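PDB 5H4E: beta 1-3 glucanase from Clostridium beijerinckii NCIMB 8052, which probably hydrolyses beta-1,3-glucans through its glycoside hydrolase family 64 catalytic domain. Local coordinates for residues T215-A218 against S219-N222; T279-L283 against L284-I288. All coordinates share one frame; numbering follows the deposited sequence.

Interaction 1: T215-A218 against S219-N222; sequences TFTA and SQAN
The carbonyl oxygen of Thr215 is the polar atom on which the far limb of this loop closes. Asn222 N donates to Thr215 O at 3.0 Å. Gln220 CB presses on the same oxygen, also at 3.0 Å from Thr215 O, a tight approach that packs the start of the glutamine side chain on the carbonyl. Nested inside this outer closure is a second one: Gln220 N donates to Thr217 O at 3.1 Å. Thr217 to Gln220 thus forms a type I beta turn, with Ala218 and Ser219 at its corner, in the irregular surface loop between strand 206-207 and helix 227-236. On one side of the turn, the side chains of Thr217 and Gln220 run alongside each other, pointing the same way. With chi1 at 69°, Thr217 OG1 is tucked over its own backbone, against Gln220 CG at 3.1 Å. Past CG the glutamine chain bends, and the side chain as a whole crosses that of Thr215 at about a right angle, with Gln220 OE1 3.7 Å from Thr215 CG2. The Thr215 side chain also lies beside that of Asn222, and the two point the same way. Phe216 makes the aromatic contact between the two halves of the loop. Asn222 CB reaches over the middle of its ring, 3.6 Å from the Phe216 ring centroid and 8° off the normal, a CH-pi contact to the ring face. Beyond the loop, the buried phenyl group also meets the ring of Phe197 and, edge-to-face, that of Tyr225.

Interaction 2: T279-L283 against L284-I288; sequences TQEVL and LGNGI
Leu284 N donates to Gln280 O at 2.9 Å and Gly285 N to Glu281 O at 2.8 Å, two backbone bonds in the i to i+4 pattern of an alpha-helix that carry the last turn of helix 279-284 into the loop beyond it. Gly285 then leaves the helix with a positive phi of 74°, turning the chain back past the side of Glu281.

The side-chain hydrogen bond is accepted by Glu281. Its chain runs extended beyond CG, and Glu281 OE2 accepts from Ile288 N at 3.1 Å, met from well above the carboxylate plane. Gly287 CA lies close by, 3.3 Å from Glu281 OE2. The other oxygen, OE1, accepts from Ser278 N just before the helix, as the glutamate of a capping box does.

Among the packing contacts, Leu284 CB and CG rest on Gln280 O, while the Ile288 side chain crosses the glutamate at about a right angle, its CG2 methyl 3.6 Å from Glu281 OE2. The Asn286 amide is turned almost perpendicular to the carboxylate.

With one N-H on each oxygen, one from Ser278 just ahead of the helix and one from Ile288 in the loop beyond it, the carboxylate is limited in its rotation, and these donors would probably help stabilise its negative charge.

In the fold
Interaction 1 comes first along the chain, in the loop leading to helix 227-236; interaction 2 follows at the end of helix 279-284, after the four-stranded antiparallel sheet. Their centres are about 13 Å apart, on the same side of the chain's centre, and the two touch directly. Gln280 NE2 probably donates to Phe216 O at 2.8 Å and also bonds Ala223 O, while Leu283 CD1 packs on Phe216 CB at 3.4 Å. The short helix meets the 215-222 loop mainly through Gln280 and Leu283; Leu283 also touches Asn308 of helix 294-309, so Phe216, just ahead of the turn, packs against the same leucine as that helix within the glucanase domain.

Interaction 1: T215-A218 against S219-N222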
loop_
_atom_site.group_PDB
_atom_site.type_symbol
_atom_site.label_atom_id
_atom_site.label_comp_id
_atom_site.label_asym_id
_atom_site.label_seq_id
_atom_site.Cartn_x
_atom_site.Cartn_y
_atom_site.Cartn_z
ATOM N N THR A 215 16.076 1.842 -5.863
ATOM C CA THR A 215 17.171 1.344 -6.681
ATOM C C THR A 215 16.918 -0.017 -7.323
ATOM O O THR A 215 17.835 -0.615 -7.902
ATOM C CB THR A 215 18.444 1.253 -5.848
ATOM O OG1 THR A 215 18.194 0.447 -4.686
ATOM C CG2 THR A 215 18.879 2.653 -5.410
ATOM N N PHE A 216 15.687 -0.507 -7.235
ATOM C CA PHE A 216 15.396 -1.850 -7.722
ATOM C C PHE A 216 14.537 -1.831 -8.979
ATOM O O PHE A 216 14.074 -2.877 -9.448
ATOM C CB PHE A 216 14.718 -2.681 -6.628
ATOM C CG PHE A 216 15.636 -3.074 -5.489
ATOM C CD1 PHE A 216 16.131 -2.122 -4.609
ATOM C CD2 PHE A 216 15.981 -4.405 -5.290
ATOM C CE1 PHE A 216 16.954 -2.477 -3.558
ATOM C CE2 PHE A 216 16.816 -4.779 -4.238
ATOM C CZ PHE A 216 17.302 -3.819 -3.364
ATOM N N THR A 217 14.331 -0.642 -9.536
ATOM C CA THR A 217 13.687 -0.532 -10.830
ATOM C C THR A 217 14.628 -1.074 -11.901
ATOM O O THR A 217 15.817 -1.309 -11.643
ATOM C CB THR A 217 13.309 0.923 -11.170
ATOM O OG1 THR A 217 14.504 1.675 -11.389
ATOM C CG2 THR A 217 12.519 1.558 -10.034
ATOM N N ALA A 218 14.096 -1.245 -13.108
ATOM C CA ALA A 218 14.794 -1.944 -14.175
ATOM C C ALA A 218 16.047 -1.200 -14.606
ATOM O O ALA A 218 16.975 -1.787 -15.151
ATOM C CB ALA A 218 13.855 -2.155 -15.370
ATOM N N SER A 219 16.083 0.100 -14.344
ATOM C CA SER A 219 17.199 0.910 -14.817
ATOM C C SER A 219 18.247 1.165 -13.737
ATOM O O SER A 219 19.278 1.786 -14.004
ATOM C CB SER A 219 16.675 2.245 -15.369
ATOM O OG SER A 219 15.905 2.929 -14.392
ATOM N N GLN A 220 17.999 0.677 -12.521
ATOM C CA GLN A 220 18.885 0.983 -11.399
ATOM C C GLN A 220 19.842 -0.166 -11.048
ATOM O O GLN A 220 19.752 -1.248 -11.618
ATOM C CB GLN A 220 18.050 1.357 -10.177
ATOM C CG GLN A 220 17.295 2.655 -10.335
ATOM C CD GLN A 220 18.168 3.838 -10.007
ATOM O OE1 GLN A 220 18.742 3.916 -8.915
ATOM N NE2 GLN A 220 18.304 4.752 -10.953
ATOM N N ALA A 221 20.739 0.086 -10.097
ATOM C CA ALA A 221 21.799 -0.856 -9.737
ATOM C C ALA A 221 21.305 -2.252 -9.360
ATOM O O ALA A 221 21.949 -3.251 -9.681
ATOM C CB ALA A 221 22.625 -0.280 -8.589
ATOM N N ASN A 222 20.165 -2.327 -8.683
ATOM C CA ASN A 222 19.665 -3.608 -8.177
ATOM C C ASN A 222 18.536 -4.205 -9.010
ATOM O O ASN A 222 17.699 -4.966 -8.500
ATOM C CB ASN A 222 19.204 -3.444 -6.728
ATOM C CG ASN A 222 20.271 -2.826 -5.847
ATOM O OD1 ASN A 222 20.052 -1.784 -5.225
ATOM N ND2 ASN A 222 21.436 -3.464 -5.785
#

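Interaction 2: T279-L283 against L284-I288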
loop_
_atom_site.group_PDB
_atom_site.type_symbol
_atom_site.label_atom_id
_atom_site.label_comp_id
_atom_site.label_asym_id
_atom_site.label_seq_id
_atom_site.Cartn_x
_atom_site.Cartn_y
_atom_site.Cartn_z
ATOM N N THR A 279 12.592 -9.148 -11.626
ATOM C CA THR A 279 12.790 -8.620 -10.285
ATOM C C THR A 279 11.721 -7.568 -9.967
ATOM O O THR A 279 11.209 -7.511 -8.844
ATOM C CB THR A 279 14.227 -8.046 -10.136
ATOM O OG1 THR A 279 15.144 -9.132 -9.933
ATOM C CG2 THR A 279 14.350 -7.093 -8.954
ATOM N N GLN A 280 11.359 -6.765 -10.965
ATOM C CA GLN A 280 10.369 -5.710 -10.747
ATOM C C GLN A 280 8.993 -6.311 -10.516
ATOM O O GLN A 280 8.234 -5.823 -9.696
ATOM C CB GLN A 280 10.319 -4.733 -11.928
ATOM C CG GLN A 280 11.559 -3.860 -12.066
ATOM C CD GLN A 280 12.776 -4.650 -12.491
ATOM O OE1 GLN A 280 12.724 -5.412 -13.462
ATOM N NE2 GLN A 280 13.867 -4.502 -11.754
ATOM N N GLU A 281 8.668 -7.382 -11.232
ATOM C CA GLU A 281 7.362 -7.993 -11.065
ATOM C C GLU A 281 7.213 -8.636 -9.686
ATOM O O GLU A 281 6.121 -8.640 -9.111
ATOM C CB GLU A 281 7.108 -9.016 -12.172
ATOM C CG GLU A 281 6.695 -8.332 -13.465
ATOM C CD GLU A 281 6.710 -9.242 -14.675
ATOM O OE1 GLU A 281 7.495 -10.213 -14.693
ATOM O OE2 GLU A 281 5.936 -8.975 -15.621
ATOM N N VAL A 282 8.304 -9.179 -9.157
ATOM C CA VAL A 282 8.280 -9.701 -7.790
ATOM C C VAL A 282 8.015 -8.569 -6.796
ATOM O O VAL A 282 7.090 -8.638 -5.979
ATOM C CB VAL A 282 9.600 -10.421 -7.446
ATOM C CG1 VAL A 282 9.750 -10.641 -5.923
ATOM C CG2 VAL A 282 9.676 -11.742 -8.197
ATOM N N LEU A 283 8.810 -7.510 -6.891
ATOM C CA LEU A 283 8.723 -6.399 -5.945
ATOM C C LEU A 283 7.402 -5.662 -6.013
ATOM O O LEU A 283 6.878 -5.209 -4.981
ATOM C CB LEU A 283 9.877 -5.423 -6.191
ATOM C CG LEU A 283 11.226 -6.023 -5.823
ATOM C CD1 LEU A 283 12.349 -5.148 -6.317
ATOM C CD2 LEU A 283 11.308 -6.219 -4.306
ATOM N N LEU A 284 6.839 -5.570 -7.214
ATOM C CA LEU A 284 5.645 -4.754 -7.426
ATOM C C LEU A 284 4.347 -5.542 -7.508
ATOM O O LEU A 284 3.268 -4.982 -7.317
ATOM C CB LEU A 284 5.810 -3.928 -8.695
ATOM C CG LEU A 284 6.952 -2.916 -8.637
ATOM C CD1 LEU A 284 7.172 -2.279 -10.007
ATOM C CD2 LEU A 284 6.685 -1.859 -7.588
ATOM N N GLY A 285 4.438 -6.831 -7.805
ATOM C CA GLY A 285 3.256 -7.670 -7.872
ATOM C C GLY A 285 2.418 -7.409 -9.112
ATOM O O GLY A 285 1.232 -7.734 -9.151
ATOM N N ASN A 286 3.035 -6.821 -10.131
ATOM C CA ASN A 286 2.306 -6.479 -11.344
ATOM C C ASN A 286 2.745 -7.361 -12.512
ATOM O O ASN A 286 3.253 -8.450 -12.290
ATOM C CB ASN A 286 2.486 -4.996 -11.666
ATOM C CG ASN A 286 3.919 -4.626 -11.956
ATOM O OD1 ASN A 286 4.839 -5.416 -11.765
ATOM N ND2 ASN A 286 4.117 -3.405 -12.412
ATOM N N GLY A 287 2.536 -6.913 -13.748
ATOM C CA GLY A 287 2.986 -7.687 -14.893
ATOM C C GLY A 287 2.309 -9.046 -14.956
ATOM O O GLY A 287 1.079 -9.126 -14.958
ATOM N N ILE A 288 3.101 -10.118 -14.969
ATOM C CA ILE A 288 2.536 -11.461 -15.071
ATOM C C ILE A 288 1.758 -11.845 -13.812
ATOM O O ILE A 288 0.932 -12.760 -13.837
ATOM C CB ILE A 288 3.630 -12.531 -15.367
ATOM C CG1 ILE A 288 4.527 -12.785 -14.154
ATOM C CG2 ILE A 288 4.464 -12.109 -16.565
ATOM C CD1 ILE A 288 5.602 -13.854 -14.436
#